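Local coordinates for protein WipB (Legionella pneumophila, PDB 5NNY) that is a translocated Ser/Thr phosphatase effector targeting the host lysosomal nutrient-sensing machinery, represented here by its phosphatase domain, at residues Ile71-Asn76 with Tyr106-Leu111; Lys64-Glu69 with Ala167-Ala172; Val99-Asp105 with His157-Ala163. All coordinates share one frame; numbering follows the deposited sequence. Where two conformers were deposited one is given.

Contact 1: Ile71-Asn76 with Tyr106-Leu111; sequences IKKQYN and YFILKL
Tyr75 reaches from helix 64-79 to helix 105-117 and lays its ring against Phe107. The ring centroids are 4.3 Å apart and the planes are inclined at 31°, an oblique pairing in which Phe107 CD1 sits 3.4 Å above the middle of the Tyr75 ring plane. At the rim of that ring, in its plane, Lys110 CB approaches Tyr75 CE2 to 3.8 Å. With CG anti to the backbone N (chi1 -176°), Tyr75 spans the gap between the helices, and Phe38 adds another ring to the cluster. One turn earlier on the same helix, Ile71 CG2 meets the edge of the Phe107 ring at CZ, 4.2 Å away.

The two short helical segments run roughly parallel, crossing at -28° with axes 11.3 Å apart, so long side chains must bridge them. Helix 105-117 is the connection between parallel strands 90-93 and 121-125, a beta-alpha-beta unit of the phosphoesterase fold, and helix 64-79, part of a predicted coiled coil, packs against it through the side chains of Ile71, Lys72, Tyr75 and Asn76.

Two hydrogen bonds complete the bridge. Tyr75 OH donates to Phe107 O at 2.6 Å, from above the carbonyl plane; the amide of Leu111 reaches the same oxygen from the opposite face. Asn76 ND2 donates to Tyr106 OH at 3.0 Å, with the phenol oxygen lying in the amide plane.

The lysines contribute mainly through carbon. Extended Lys72 passes its CE by Tyr106 OH, the two side chains at about a right angle, and its NZ bonds Ala172 O, while Lys110 CE lies 3.3 Å from Asn76 OD1. Glu177 takes both the Tyr106 hydroxyl and the Lys110 ammonium, and Gln113 also binds Lys110.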
# COMPACT_ATOMS: atom_id res chain seq x y z
N ILE A 71 -13.96 -20.61 -0.37
CA ILE A 71 -13.43 -19.58 0.52
C ILE A 71 -13.83 -18.20 0.02
O ILE A 71 -14.27 -17.33 0.80
CB ILE A 71 -11.89 -19.70 0.61
CG1 ILE A 71 -11.48 -20.92 1.45
CG2 ILE A 71 -11.27 -18.37 1.12
CD1 ILE A 71 -10.02 -21.41 1.18
N LYS A 72 -13.69 -17.98 -1.28
CA LYS A 72 -13.92 -16.66 -1.87
C LYS A 72 -15.37 -16.23 -1.70
O LYS A 72 -15.65 -15.09 -1.32
CB LYS A 72 -13.53 -16.68 -3.34
CG LYS A 72 -13.84 -15.39 -4.11
CD LYS A 72 -13.49 -15.58 -5.58
CE LYS A 72 -14.13 -14.55 -6.48
NZ LYS A 72 -13.93 -14.86 -7.93
N LYS A 73 -16.32 -17.12 -2.00
CA LYS A 73 -17.71 -16.70 -1.89
C LYS A 73 -18.07 -16.38 -0.44
O LYS A 73 -18.77 -15.40 -0.18
CB LYS A 73 -18.64 -17.76 -2.50
CG LYS A 73 -18.82 -19.00 -1.68
CD LYS A 73 -19.23 -20.19 -2.54
CE LYS A 73 -20.52 -19.94 -3.29
NZ LYS A 73 -21.11 -21.23 -3.76
N GLN A 74 -17.57 -17.16 0.52
CA GLN A 74 -17.91 -16.86 1.90
C GLN A 74 -17.20 -15.61 2.38
O GLN A 74 -17.77 -14.80 3.12
CB GLN A 74 -17.61 -18.03 2.85
CG GLN A 74 -18.20 -17.69 4.24
CD GLN A 74 -17.99 -18.70 5.35
OE1 GLN A 74 -17.24 -19.66 5.22
NE2 GLN A 74 -18.68 -18.48 6.45
N TYR A 75 -15.94 -15.42 1.96
CA TYR A 75 -15.24 -14.19 2.30
C TYR A 75 -16.01 -12.98 1.80
O TYR A 75 -16.19 -12.00 2.54
CB TYR A 75 -13.82 -14.20 1.73
CG TYR A 75 -13.05 -12.97 2.16
CD1 TYR A 75 -12.52 -12.88 3.44
CD2 TYR A 75 -12.92 -11.88 1.31
CE1 TYR A 75 -11.83 -11.76 3.87
CE2 TYR A 75 -12.24 -10.73 1.74
CZ TYR A 75 -11.70 -10.69 3.01
OH TYR A 75 -11.03 -9.58 3.45
N ASN A 76 -16.46 -13.02 0.54
CA ASN A 76 -17.18 -11.88 -0.01
C ASN A 76 -18.54 -11.69 0.66
O ASN A 76 -19.04 -10.56 0.74
CB ASN A 76 -17.34 -12.03 -1.53
CG ASN A 76 -16.02 -11.85 -2.27
OD1 ASN A 76 -15.05 -11.34 -1.71
ND2 ASN A 76 -15.99 -12.25 -3.53
N TYR A 106 -6.06 -10.77 -2.11
CA TYR A 106 -7.49 -10.61 -2.35
C TYR A 106 -8.22 -10.09 -1.12
O TYR A 106 -9.16 -9.30 -1.24
CB TYR A 106 -8.09 -11.95 -2.78
CG TYR A 106 -9.50 -11.83 -3.31
CD1 TYR A 106 -9.74 -11.36 -4.59
CD2 TYR A 106 -10.61 -12.17 -2.50
CE1 TYR A 106 -11.04 -11.25 -5.07
CE2 TYR A 106 -11.91 -12.06 -2.98
CZ TYR A 106 -12.11 -11.60 -4.27
OH TYR A 106 -13.38 -11.49 -4.77
N PHE A 107 -7.81 -10.53 0.07
CA PHE A 107 -8.55 -10.21 1.29
C PHE A 107 -8.53 -8.71 1.57
O PHE A 107 -9.57 -8.09 1.82
CB PHE A 107 -8.00 -10.98 2.48
CG PHE A 107 -8.29 -12.47 2.46
CD1 PHE A 107 -9.34 -13.00 1.70
CD2 PHE A 107 -7.54 -13.33 3.25
CE1 PHE A 107 -9.61 -14.37 1.72
CE2 PHE A 107 -7.82 -14.70 3.29
CZ PHE A 107 -8.86 -15.22 2.52
N ILE A 108 -7.34 -8.10 1.49
CA ILE A 108 -7.23 -6.67 1.78
C ILE A 108 -7.77 -5.86 0.61
O ILE A 108 -8.32 -4.78 0.80
CB ILE A 108 -5.77 -6.31 2.13
CG1 ILE A 108 -5.51 -6.72 3.59
CG2 ILE A 108 -5.46 -4.83 1.91
CD1 ILE A 108 -4.25 -6.22 4.21
N LEU A 109 -7.67 -6.39 -0.61
CA LEU A 109 -8.23 -5.67 -1.76
C LEU A 109 -9.74 -5.50 -1.62
O LEU A 109 -10.30 -4.44 -1.94
CB LEU A 109 -7.90 -6.39 -3.06
CG LEU A 109 -6.46 -6.28 -3.57
CD1 LEU A 109 -6.26 -7.16 -4.82
CD2 LEU A 109 -6.12 -4.82 -3.87
N LYS A 110 -10.43 -6.54 -1.14
CA LYS A 110 -11.87 -6.46 -0.94
C LYS A 110 -12.21 -5.52 0.20
O LYS A 110 -13.25 -4.84 0.16
CB LYS A 110 -12.47 -7.84 -0.66
CG LYS A 110 -12.48 -8.77 -1.86
CD LYS A 110 -13.09 -8.10 -3.09
CE LYS A 110 -14.57 -8.45 -3.27
NZ LYS A 110 -15.20 -7.62 -4.36
N LEU A 111 -11.37 -5.48 1.23
CA LEU A 111 -11.59 -4.55 2.34
C LEU A 111 -11.44 -3.11 1.88
O LEU A 111 -12.26 -2.25 2.22
CB LEU A 111 -10.62 -4.84 3.50
CG LEU A 111 -11.10 -5.97 4.42
CD1 LEU A 111 -10.02 -6.34 5.40
CD2 LEU A 111 -12.38 -5.55 5.19

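Contact 2: Lys64-Glu69 with Ala167-Ala172; sequences KQERLE and AIAAGA
This is a small apolar contact at the periphery of the domain: Leu68, in the first turns of helix 64-79, packs on alanines Ala167, Ala170 and Ala172 where helix 159-169 ends and the chain turns away. Leu68 CB presses on Ala172 CB at 3.5 Å, closer than usual for two carbons, while its CD1 branch touches the CB methyls of Ala167, Ala170 and Ala172, each at 4.1 Å. Lys64 adds its aliphatic part, CD resting 3.7 Å from Ala170 CB. The small alanine side chains let the backbones come near each other, with Gln65 CA and Ala170 CA 5.5 Å apart.

The solvent-facing border is more polar. Gln65 swings CG to the side opposite its own N (chi1 -171°), runs extended alongside the turn and sets CG 3.2 Å from Ala170 O. A water between Glu69 OE2 and Gly171 O may link the two sides, but Glu69 was modelled in two conformers and this bridge is doubtful.

What receives the helix is the C-terminal end of another: Gly171 takes positive phi (80°), Ala172 N bonds back to Ala167 O at 3.1 Å and Gly171 N to Ile168 O, the Schellman motif that closes a helix.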
# COMPACT_ATOMS: atom_id res chain seq x y z
N LYS A 64 -8.00 -27.61 -6.06
CA LYS A 64 -7.65 -26.27 -5.59
C LYS A 64 -8.67 -25.23 -6.03
O LYS A 64 -9.00 -24.31 -5.26
CB LYS A 64 -6.26 -25.87 -6.10
CG LYS A 64 -6.08 -25.93 -7.60
CD LYS A 64 -4.76 -25.28 -8.00
CE LYS A 64 -3.81 -26.24 -8.65
NZ LYS A 64 -2.71 -25.47 -9.33
N GLN A 65 -9.20 -25.36 -7.25
CA GLN A 65 -10.18 -24.38 -7.70
C GLN A 65 -11.42 -24.42 -6.81
O GLN A 65 -11.89 -23.37 -6.36
CB GLN A 65 -10.57 -24.61 -9.16
CG GLN A 65 -11.41 -23.47 -9.71
CD GLN A 65 -11.74 -23.56 -11.18
OE1 GLN A 65 -11.24 -24.42 -11.90
NE2 GLN A 65 -12.57 -22.63 -11.65
N GLU A 66 -11.94 -25.62 -6.54
CA GLU A 66 -13.13 -25.75 -5.70
C GLU A 66 -12.88 -25.17 -4.32
O GLU A 66 -13.70 -24.40 -3.80
CB GLU A 66 -13.55 -27.23 -5.59
CG GLU A 66 -14.63 -27.46 -4.51
CD GLU A 66 -14.87 -28.92 -4.16
OE1 GLU A 66 -15.97 -29.22 -3.65
OE2 GLU A 66 -13.98 -29.78 -4.37
N ARG A 67 -11.75 -25.52 -3.70
CA ARG A 67 -11.42 -25.03 -2.37
C ARG A 67 -11.41 -23.51 -2.33
O ARG A 67 -11.97 -22.90 -1.41
CB ARG A 67 -10.04 -25.56 -1.95
CG ARG A 67 -9.96 -27.05 -1.64
CD ARG A 67 -8.48 -27.45 -1.58
NE ARG A 67 -8.22 -28.83 -1.18
CZ ARG A 67 -7.66 -29.17 -0.03
NH1 ARG A 67 -7.40 -30.45 0.27
NH2 ARG A 67 -7.35 -28.23 0.84
N LEU A 68 -10.74 -22.89 -3.30
CA LEU A 68 -10.60 -21.43 -3.34
C LEU A 68 -11.93 -20.74 -3.61
O LEU A 68 -12.23 -19.70 -3.02
CB LEU A 68 -9.57 -21.04 -4.39
CG LEU A 68 -8.13 -21.48 -4.12
CD1 LEU A 68 -7.27 -21.35 -5.35
CD2 LEU A 68 -7.57 -20.66 -2.98
N GLU A 69 -12.75 -21.31 -4.51
CA GLU A 69 -14.07 -20.74 -4.79
C GLU A 69 -14.93 -20.70 -3.53
O GLU A 69 -15.62 -19.71 -3.28
CB GLU A 69 -14.78 -21.55 -5.88
CG GLU A 69 -14.09 -21.59 -7.24
CD GLU A 69 -14.44 -20.43 -8.16
OE1 GLU A 69 -15.00 -19.42 -7.68
OE2 GLU A 69 -14.16 -20.53 -9.38
N ALA A 167 -4.08 -18.21 -7.23
CA ALA A 167 -5.54 -18.32 -7.24
C ALA A 167 -6.10 -17.89 -8.58
O ALA A 167 -7.07 -18.47 -9.08
CB ALA A 167 -6.15 -17.51 -6.10
N ILE A 168 -5.49 -16.88 -9.20
CA ILE A 168 -5.94 -16.48 -10.53
C ILE A 168 -5.64 -17.59 -11.54
O ILE A 168 -6.48 -17.92 -12.39
CB ILE A 168 -5.30 -15.15 -10.95
CG1 ILE A 168 -5.82 -14.02 -10.06
CG2 ILE A 168 -5.61 -14.85 -12.39
CD1 ILE A 168 -5.01 -12.72 -10.21
N ALA A 169 -4.44 -18.18 -11.44
CA ALA A 169 -4.07 -19.27 -12.34
C ALA A 169 -5.01 -20.46 -12.19
O ALA A 169 -5.29 -21.17 -13.17
CB ALA A 169 -2.63 -19.70 -12.07
N ALA A 170 -5.51 -20.71 -10.97
CA ALA A 170 -6.41 -21.82 -10.73
C ALA A 170 -7.82 -21.53 -11.21
O ALA A 170 -8.69 -22.42 -11.11
CB ALA A 170 -6.43 -22.19 -9.25
N GLY A 171 -8.08 -20.32 -11.71
CA GLY A 171 -9.39 -19.93 -12.18
C GLY A 171 -10.37 -19.52 -11.10
O GLY A 171 -11.55 -19.34 -11.40
N ALA A 172 -9.91 -19.36 -9.86
CA ALA A 172 -10.82 -19.01 -8.76
C ALA A 172 -10.97 -17.51 -8.59
O ALA A 172 -11.99 -17.05 -8.02
CB ALA A 172 -10.31 -19.63 -7.46
O HOH W 1 -14.45 -18.44 -10.90

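Contact 3: Val99-Asp105 with His157-Ala163; sequences VDRGVID and HGNSFHA
Asp100 and Ser160 bind each other twice: Asp100 N donates to Ser160 OG at 2.8 Å, and Ser160 N returns a bond to Asp100 O, also 2.8 Å. The Val-Asp-Arg-Gly run at 99-102 resembles the VDRG half of the phosphoprotein phosphatase signature, consistent with the calcineurin-like fold, and here wraps round the start of helix 159-169, where Gly158 is the N-cap residue. Outside the pair, His12 bonds the Asp100 carboxylate and His129 the carbonyl of Val99.

The packed part lies along the helix's first turn. Asp105 N donates to Ser160 O, Val99 CG1 lies 3.8 Å from Phe161 CB with the two side chains side by side, and Ile104 CG1 meets Ala163 CB, likewise at 3.8 Å.

Toward solvent the grip slackens. Arg101 and His157 are exposed and touch lightly, Arg101 NH2 coming no nearer than 4.3 Å to His157 CB. Asn159, partly exposed, still donates from ND2 to Gly102 O at 2.9 Å, and a water donates to Val103 O.

Ser160 OG, set between its backbone N and carbonyl carbon (chi1 60°), donates in turn to Asp105 OD1 at 2.7 Å, from above the carboxylate plane, while Val99 N binds both oxygens of that carboxylate on their syn sides.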
# COMPACT_ATOMS: atom_id res chain seq x y z
N VAL A 99 1.31 -7.51 -1.11
CA VAL A 99 2.57 -8.14 -1.53
C VAL A 99 3.50 -8.37 -0.35
O VAL A 99 4.59 -7.78 -0.28
CB VAL A 99 3.29 -7.31 -2.62
CG1 VAL A 99 4.42 -8.14 -3.31
CG2 VAL A 99 2.30 -6.83 -3.66
N ASP A 100 3.11 -9.24 0.58
CA ASP A 100 3.88 -9.37 1.81
C ASP A 100 3.58 -10.73 2.43
O ASP A 100 3.09 -11.64 1.74
CB ASP A 100 3.58 -8.19 2.75
CG ASP A 100 4.77 -7.82 3.65
OD1 ASP A 100 5.34 -8.73 4.29
OD2 ASP A 100 5.11 -6.62 3.73
N ARG A 101 3.86 -10.88 3.72
CA ARG A 101 3.84 -12.19 4.37
C ARG A 101 2.43 -12.74 4.61
O ARG A 101 2.29 -13.95 4.84
CB ARG A 101 4.56 -12.12 5.72
CG ARG A 101 6.07 -12.09 5.56
CD ARG A 101 6.79 -11.48 6.75
NE ARG A 101 7.99 -12.22 7.10
CZ ARG A 101 9.14 -12.20 6.41
NH1 ARG A 101 10.17 -12.93 6.82
NH2 ARG A 101 9.25 -11.46 5.31
N GLY A 102 1.40 -11.90 4.55
CA GLY A 102 0.04 -12.34 4.83
C GLY A 102 -0.48 -13.36 3.82
O GLY A 102 0.21 -13.78 2.88
N VAL A 103 -1.74 -13.75 4.02
CA VAL A 103 -2.26 -14.97 3.39
C VAL A 103 -2.50 -14.76 1.89
O VAL A 103 -2.08 -15.59 1.06
CB VAL A 103 -3.53 -15.45 4.10
CG1 VAL A 103 -4.14 -16.60 3.32
CG2 VAL A 103 -3.22 -15.90 5.49
N ILE A 104 -3.27 -13.74 1.53
CA ILE A 104 -3.59 -13.51 0.12
C ILE A 104 -4.07 -12.09 -0.06
O ILE A 104 -4.89 -11.59 0.72
CB ILE A 104 -4.64 -14.54 -0.40
CG1 ILE A 104 -4.76 -14.46 -1.94
CG2 ILE A 104 -5.99 -14.39 0.30
CD1 ILE A 104 -5.51 -15.66 -2.54
N ASP A 105 -3.57 -11.43 -1.12
CA ASP A 105 -3.87 -10.02 -1.32
C ASP A 105 -5.33 -9.76 -1.61
O ASP A 105 -5.81 -8.64 -1.39
CB ASP A 105 -3.03 -9.43 -2.46
CG ASP A 105 -1.62 -9.09 -2.02
OD1 ASP A 105 -1.42 -8.95 -0.78
OD2 ASP A 105 -0.72 -9.01 -2.90
N HIS A 157 9.82 -10.68 -0.17
CA HIS A 157 8.93 -11.81 -0.11
C HIS A 157 7.50 -11.30 -0.17
O HIS A 157 7.14 -10.35 0.53
CB HIS A 157 9.20 -12.66 1.13
CG HIS A 157 10.40 -13.54 0.98
ND1 HIS A 157 11.08 -14.07 2.06
CD2 HIS A 157 11.05 -13.97 -0.13
CE1 HIS A 157 12.10 -14.79 1.62
NE2 HIS A 157 12.10 -14.75 0.30
N GLY A 158 6.72 -11.87 -1.06
CA GLY A 158 5.37 -11.42 -1.32
C GLY A 158 4.43 -12.60 -1.35
O GLY A 158 3.74 -12.81 -2.36
N ASN A 159 4.42 -13.38 -0.27
CA ASN A 159 3.55 -14.55 -0.19
C ASN A 159 2.13 -14.20 -0.60
O ASN A 159 1.48 -14.94 -1.35
CB ASN A 159 3.54 -15.13 1.23
CG ASN A 159 2.62 -16.34 1.36
OD1 ASN A 159 2.90 -17.38 0.78
ND2 ASN A 159 1.54 -16.22 2.12
N SER A 160 1.62 -13.08 -0.10
CA SER A 160 0.22 -12.76 -0.32
C SER A 160 -0.07 -12.46 -1.78
O SER A 160 -1.20 -12.65 -2.24
CB SER A 160 -0.19 -11.57 0.55
OG SER A 160 0.61 -10.45 0.20
N PHE A 161 0.95 -12.01 -2.53
CA PHE A 161 0.76 -11.75 -3.95
C PHE A 161 0.94 -13.03 -4.75
O PHE A 161 0.18 -13.28 -5.69
CB PHE A 161 1.72 -10.65 -4.40
CG PHE A 161 1.61 -10.28 -5.87
CD1 PHE A 161 0.46 -9.70 -6.38
CD2 PHE A 161 2.70 -10.48 -6.72
CE1 PHE A 161 0.39 -9.36 -7.73
CE2 PHE A 161 2.64 -10.12 -8.05
CZ PHE A 161 1.49 -9.57 -8.56
N HIS A 162 1.95 -13.83 -4.40
CA HIS A 162 2.10 -15.17 -4.97
C HIS A 162 0.80 -15.97 -4.82
O HIS A 162 0.35 -16.60 -5.79
CB HIS A 162 3.25 -15.90 -4.28
CG HIS A 162 3.56 -17.24 -4.88
ND1 HIS A 162 3.74 -17.43 -6.23
CD2 HIS A 162 3.72 -18.46 -4.31
CE1 HIS A 162 3.99 -18.71 -6.47
NE2 HIS A 162 3.98 -19.35 -5.32
N ALA A 163 0.19 -15.94 -3.63
CA ALA A 163 -1.08 -16.64 -3.45
C ALA A 163 -2.15 -16.08 -4.38
O ALA A 163 -2.96 -16.83 -4.93
CB ALA A 163 -1.53 -16.53 -1.99
O HOH W 2 -1.33 -18.08 1.38

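How the contacts relate
Two helices tie the three sites together. Contacts 1 and 2 share helix 64-79, their centres about 13 Å apart, and the Lys72 NZ to Ala172 O bond, 2.9 Å, joins them directly. Contacts 2 and 3 share helix 159-169, contact 3 holding its start and contact 2 its end; Ala167 CB packs on Ile104 CD1 at 4.1 Å, with centres about 16 Å apart. Contacts 1 and 3 adjoin in sequence at Asp105 and Tyr106, their centres about 14 Å apart. Contact 3 holds a VDRG run resembling the phosphatase signature and is bonded to His12 and His129, so it probably borders the active site, whereas contacts 1 and 2 attach helix 64-79 to helices 105-117 and 159-169.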